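Local coordinates for protein exonuclease mut-7 homolog (Aedes aegypti, PDB 7JW2) that probably trims the 3' ends of AGO1-bound microRNAs, using this magnesium-dependent 3'-5' exoribonuclease domain of Nibbler, at residues V83-D88 with F110-S115; K91-P96 with S120-L125. All blocks are in the same frame, centred on the assembly; numbering follows the deposited sequence.

Interaction 1 of 2, residues V83-D88 with F110-S115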
# COMPACT_ATOMS: atom_id res chain seq x y z
N VAL A 83 1.21 -1.82 10.93
CA VAL A 83 2.09 -0.93 11.69
C VAL A 83 1.77 -1.00 13.18
O VAL A 83 2.63 -1.35 13.99
CB VAL A 83 2.00 0.52 11.17
CG1 VAL A 83 2.82 1.47 12.05
CG2 VAL A 83 2.47 0.59 9.72
N PHE A 84 0.54 -0.65 13.57
CA PHE A 84 0.30 -0.38 14.99
C PHE A 84 0.12 -1.64 15.81
O PHE A 84 0.67 -1.74 16.93
CB PHE A 84 -0.89 0.54 15.15
CG PHE A 84 -0.56 1.96 14.90
CD1 PHE A 84 -0.43 2.44 13.61
CD2 PHE A 84 -0.28 2.81 15.96
CE1 PHE A 84 -0.09 3.75 13.36
CE2 PHE A 84 0.06 4.13 15.73
CZ PHE A 84 0.16 4.61 14.43
N ASN A 85 -0.63 -2.62 15.31
CA ASN A 85 -0.93 -3.83 16.08
C ASN A 85 0.05 -4.95 15.80
O ASN A 85 -0.34 -6.11 15.66
CB ASN A 85 -2.36 -4.27 15.79
CG ASN A 85 -3.38 -3.27 16.28
OD1 ASN A 85 -3.12 -2.50 17.21
ND2 ASN A 85 -4.55 -3.27 15.65
N ARG A 86 1.32 -4.61 15.69
CA ARG A 86 2.39 -5.57 15.45
C ARG A 86 3.36 -5.52 16.62
O ARG A 86 3.87 -4.45 16.97
CB ARG A 86 3.12 -5.25 14.16
CG ARG A 86 2.35 -5.56 12.93
CD ARG A 86 3.16 -5.16 11.73
NE ARG A 86 4.44 -5.85 11.68
CZ ARG A 86 5.37 -5.58 10.77
NH1 ARG A 86 5.15 -4.62 9.87
NH2 ARG A 86 6.51 -6.25 10.76
N ASP A 87 3.63 -6.68 17.21
CA ASP A 87 4.57 -6.73 18.32
C ASP A 87 6.02 -6.60 17.88
O ASP A 87 6.89 -6.38 18.73
CB ASP A 87 4.39 -8.04 19.10
CG ASP A 87 3.15 -8.04 19.98
OD1 ASP A 87 2.70 -9.14 20.37
OD2 ASP A 87 2.62 -6.95 20.28
N ASP A 88 6.31 -6.71 16.58
CA ASP A 88 7.68 -6.67 16.08
C ASP A 88 8.08 -5.30 15.55
O ASP A 88 9.15 -5.16 14.95
CB ASP A 88 7.92 -7.76 15.01
CG ASP A 88 6.96 -7.65 13.82
OD1 ASP A 88 5.89 -7.04 13.96
OD2 ASP A 88 7.29 -8.19 12.73
N PHE A 110 -9.73 2.56 12.65
CA PHE A 110 -8.31 2.61 13.01
C PHE A 110 -8.20 2.10 14.44
O PHE A 110 -8.04 2.85 15.40
CB PHE A 110 -7.76 4.03 12.86
CG PHE A 110 -6.28 4.15 13.11
CD1 PHE A 110 -5.40 3.23 12.57
CD2 PHE A 110 -5.78 5.17 13.90
CE1 PHE A 110 -4.03 3.33 12.81
CE2 PHE A 110 -4.41 5.27 14.14
CZ PHE A 110 -3.54 4.35 13.59
N ASN A 111 -8.31 0.78 14.56
CA ASN A 111 -8.55 0.11 15.83
C ASN A 111 -7.22 -0.34 16.42
O ASN A 111 -6.80 -1.48 16.27
CB ASN A 111 -9.51 -1.06 15.60
CG ASN A 111 -9.79 -1.85 16.85
OD1 ASN A 111 -10.12 -1.29 17.89
ND2 ASN A 111 -9.67 -3.17 16.75
N VAL A 112 -6.55 0.59 17.10
CA VAL A 112 -5.24 0.31 17.70
C VAL A 112 -5.42 -0.35 19.06
O VAL A 112 -6.18 0.14 19.90
CB VAL A 112 -4.41 1.60 17.83
CG1 VAL A 112 -3.08 1.29 18.51
CG2 VAL A 112 -4.17 2.24 16.46
N MET A 113 -4.70 -1.45 19.28
CA MET A 113 -4.73 -2.18 20.54
C MET A 113 -3.65 -1.67 21.48
O MET A 113 -2.45 -1.80 21.21
CB MET A 113 -4.55 -3.68 20.29
CG MET A 113 -5.40 -4.23 19.13
SD MET A 113 -5.01 -5.93 18.61
CE MET A 113 -6.35 -6.26 17.47
N TYR A 114 -4.07 -1.09 22.60
CA TYR A 114 -3.13 -0.61 23.62
C TYR A 114 -3.78 -0.84 24.98
O TYR A 114 -4.64 -0.06 25.40
CB TYR A 114 -2.79 0.86 23.40
CG TYR A 114 -1.71 1.40 24.32
CD1 TYR A 114 -0.40 0.93 24.24
CD2 TYR A 114 -2.01 2.37 25.27
CE1 TYR A 114 0.59 1.43 25.09
CE2 TYR A 114 -1.04 2.87 26.11
CZ TYR A 114 0.26 2.40 26.01
OH TYR A 114 1.23 2.90 26.86
N SER A 115 -3.37 -1.91 25.66
CA SER A 115 -4.05 -2.35 26.87
C SER A 115 -3.10 -3.17 27.72
O SER A 115 -1.97 -3.48 27.32
CB SER A 115 -5.31 -3.15 26.53
OG SER A 115 -4.94 -4.36 25.89

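Interaction 2 of 2, residues K91-P96 with S120-L125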
# COMPACT_ATOMS: atom_id res chain seq x y z
N LYS A 91 6.71 1.29 18.42
CA LYS A 91 6.10 2.60 18.21
C LYS A 91 6.43 3.49 19.40
O LYS A 91 6.27 3.08 20.55
CB LYS A 91 4.57 2.51 18.05
CG LYS A 91 4.06 2.19 16.64
CD LYS A 91 4.25 0.69 16.30
CE LYS A 91 3.57 -0.22 17.32
NZ LYS A 91 3.61 -1.68 16.92
N LEU A 92 6.92 4.69 19.12
CA LEU A 92 7.19 5.68 20.16
C LEU A 92 6.06 6.69 20.20
O LEU A 92 5.54 7.08 19.15
CB LEU A 92 8.50 6.41 19.91
CG LEU A 92 9.75 5.55 19.81
CD1 LEU A 92 10.93 6.41 19.40
CD2 LEU A 92 10.02 4.86 21.13
N SER A 93 5.70 7.13 21.40
CA SER A 93 4.58 8.04 21.60
C SER A 93 4.81 8.79 22.90
O SER A 93 5.72 8.47 23.67
CB SER A 93 3.27 7.24 21.66
OG SER A 93 3.31 6.37 22.79
N PHE A 94 3.99 9.81 23.13
CA PHE A 94 3.96 10.49 24.43
C PHE A 94 2.52 10.49 24.91
O PHE A 94 1.64 11.02 24.23
CB PHE A 94 4.52 11.92 24.32
CG PHE A 94 4.83 12.56 25.67
CD1 PHE A 94 3.82 13.16 26.42
CD2 PHE A 94 6.12 12.55 26.17
CE1 PHE A 94 4.11 13.74 27.66
CE2 PHE A 94 6.41 13.13 27.41
CZ PHE A 94 5.40 13.72 28.14
N ALA A 95 2.28 9.87 26.06
CA ALA A 95 0.93 9.69 26.60
C ALA A 95 -0.07 9.17 25.55
O ALA A 95 -1.09 9.79 25.31
CB ALA A 95 0.43 10.99 27.22
N PRO A 96 0.21 7.99 24.96
CA PRO A 96 -0.59 7.52 23.82
C PRO A 96 -2.05 7.24 24.13
O PRO A 96 -2.88 7.29 23.21
CB PRO A 96 0.13 6.23 23.40
CG PRO A 96 0.80 5.75 24.66
CD PRO A 96 1.24 7.02 25.34
N SER A 120 1.09 -3.80 22.15
CA SER A 120 1.40 -3.80 20.73
C SER A 120 2.75 -3.14 20.47
O SER A 120 2.96 -2.53 19.41
CB SER A 120 0.30 -3.13 19.91
OG SER A 120 -0.94 -3.81 20.07
N ALA A 121 3.66 -3.23 21.44
CA ALA A 121 4.97 -2.61 21.36
C ALA A 121 4.88 -1.09 21.19
O ALA A 121 5.74 -0.48 20.55
CB ALA A 121 5.80 -3.23 20.23
N ILE A 122 3.85 -0.48 21.76
CA ILE A 122 3.75 0.98 21.82
C ILE A 122 4.35 1.45 23.14
O ILE A 122 3.84 1.13 24.22
CB ILE A 122 2.29 1.45 21.68
CG1 ILE A 122 1.70 1.05 20.32
CG2 ILE A 122 2.19 2.97 21.86
CD1 ILE A 122 0.18 1.08 20.30
N LEU A 123 5.42 2.24 23.05
CA LEU A 123 6.10 2.76 24.22
C LEU A 123 5.68 4.20 24.49
O LEU A 123 5.86 5.08 23.64
CB LEU A 123 7.61 2.70 24.05
CG LEU A 123 8.37 3.32 25.23
CD1 LEU A 123 8.19 2.46 26.48
CD2 LEU A 123 9.84 3.50 24.89
N ASP A 124 5.13 4.43 25.68
CA ASP A 124 4.88 5.78 26.19
C ASP A 124 6.19 6.35 26.73
O ASP A 124 6.72 5.83 27.72
CB ASP A 124 3.81 5.71 27.28
CG ASP A 124 3.45 7.08 27.83
OD1 ASP A 124 4.03 8.10 27.38
OD2 ASP A 124 2.57 7.12 28.71
N LEU A 125 6.70 7.41 26.11
CA LEU A 125 7.97 7.95 26.58
C LEU A 125 7.84 8.61 27.95
O LEU A 125 8.85 8.74 28.65
CB LEU A 125 8.55 8.95 25.58
CG LEU A 125 9.14 8.30 24.32
CD1 LEU A 125 9.47 9.35 23.29
CD2 LEU A 125 10.38 7.48 24.66

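Interaction 1 of 2, residues V83-D88 with F110-S115
F84, the last residue of helix 73-84, and N85 just after it, hold the loop that leads from helix 96-106 to strand 122-124. N85 is the first residue to leave the helical backbone conformation. Its side-chain amide bridges two backbone groups of the loop. N85 ND2 gives a nearly straight bond to N111 O at 2.9 Å, and this acceptor lies in the plane of the amide. N85 OD1 accepts M113 N at 2.8 Å, with the donor tilted 25° from the carbonyl plane. The two bonds together fix the rotation of the amide. N111 is the centre of an inverse gamma turn; the two bonds of the amide straddle V112, the residue after it. The extended M113 side chain crosses the amide at about a right angle, with M113 CG 3.4 Å from N85 OD1.

The apolar half of the contact is a T-shaped pair. The edge of F110, at CZ, points at one face of the F84 ring. F110 CZ lies 3.5 Å from F84 CE1, off centre toward the rim, and the planes stand at 88°. F110 has CG anti to its backbone N (chi1 -176°), which carries its ring toward F84. V112 fills in beside the pair, with CG2 3.9 Å from F84 CB.

The aromatic cluster continues into the fold. F84 also meets F36 of strand 33-40 edge to face, and F110 meets W76 of helix 73-84 and F103 of helix 96-106. V112 packs on I122, so the loop is seated between both helices and strand 122-124.

Interaction 2 of 2, residues K91-P96 with S120-L125
K91 and L123 are joined through their main chains in this parallel strand pair. K91 N binds A121 O at 2.9 Å, and L123 N binds K91 O at 2.8 Å. The ladder goes on with L125 N to S93 O, also 2.8 Å. The bond from S93 N to L123 O is weak. S93 OG gives the same oxygen a second bond at 3.0 Å, from above the carbonyl plane. With chi1 at 64°, OG sits between the backbone N and the carbonyl carbon, facing the neighbouring strand.

Each end of the pair has a further polar clasp. The K91 chain bends at chi2 and chi3 and passes I122 CG1, bringing NZ to S120 O at 2.7 Å. NZ also lies close to the carbonyl oxygens of V83, F84 and V89. These oxygens would share its few protons, and they probably stabilise a positive charge there. At the other end, D124 OD1 takes A95 N at 2.8 Å, from above the carboxylate plane. D124 is the N-cap of helix 125-132, and OD1 also caps Q126 N. P96 CD packs 3.3 Å from D124 CG.

On one face, L92 and L123 lie side by side, with their CD2 atoms 4.0 Å apart, and both touch Y196 of helix 179-205. On the other, I122 and S93 touch F36 of strand 33-40, to which L92 is bonded through its backbone. Strand 90-93, helix 96-106 and strand 122-124 form a beta-alpha-beta crossover, a unit of the RNase H-like fold of 3'-5' exonucleases.

How the interactions relate
From the N terminus, helix 73-84 runs into 83-88, a short turn leads to strand 90-93, which runs into 91-96, and helix 96-106 follows. The chain then passes through 110-115 and reaches 120-125. Interaction 1 closes the loop from 83-88 to 110-115, and interaction 2 closes the one from 91-96 to 120-125. The loops cross without nesting, and helix 96-106 lies inside both. The contacts touch directly: S120 OG is probably hydrogen-bonded to M113 O at 2.8 Å. Interaction 1 ties the end of helix 73-84 to the connecting loop, while interaction 2 sets strand 122-124 at the sheet edge within this chain.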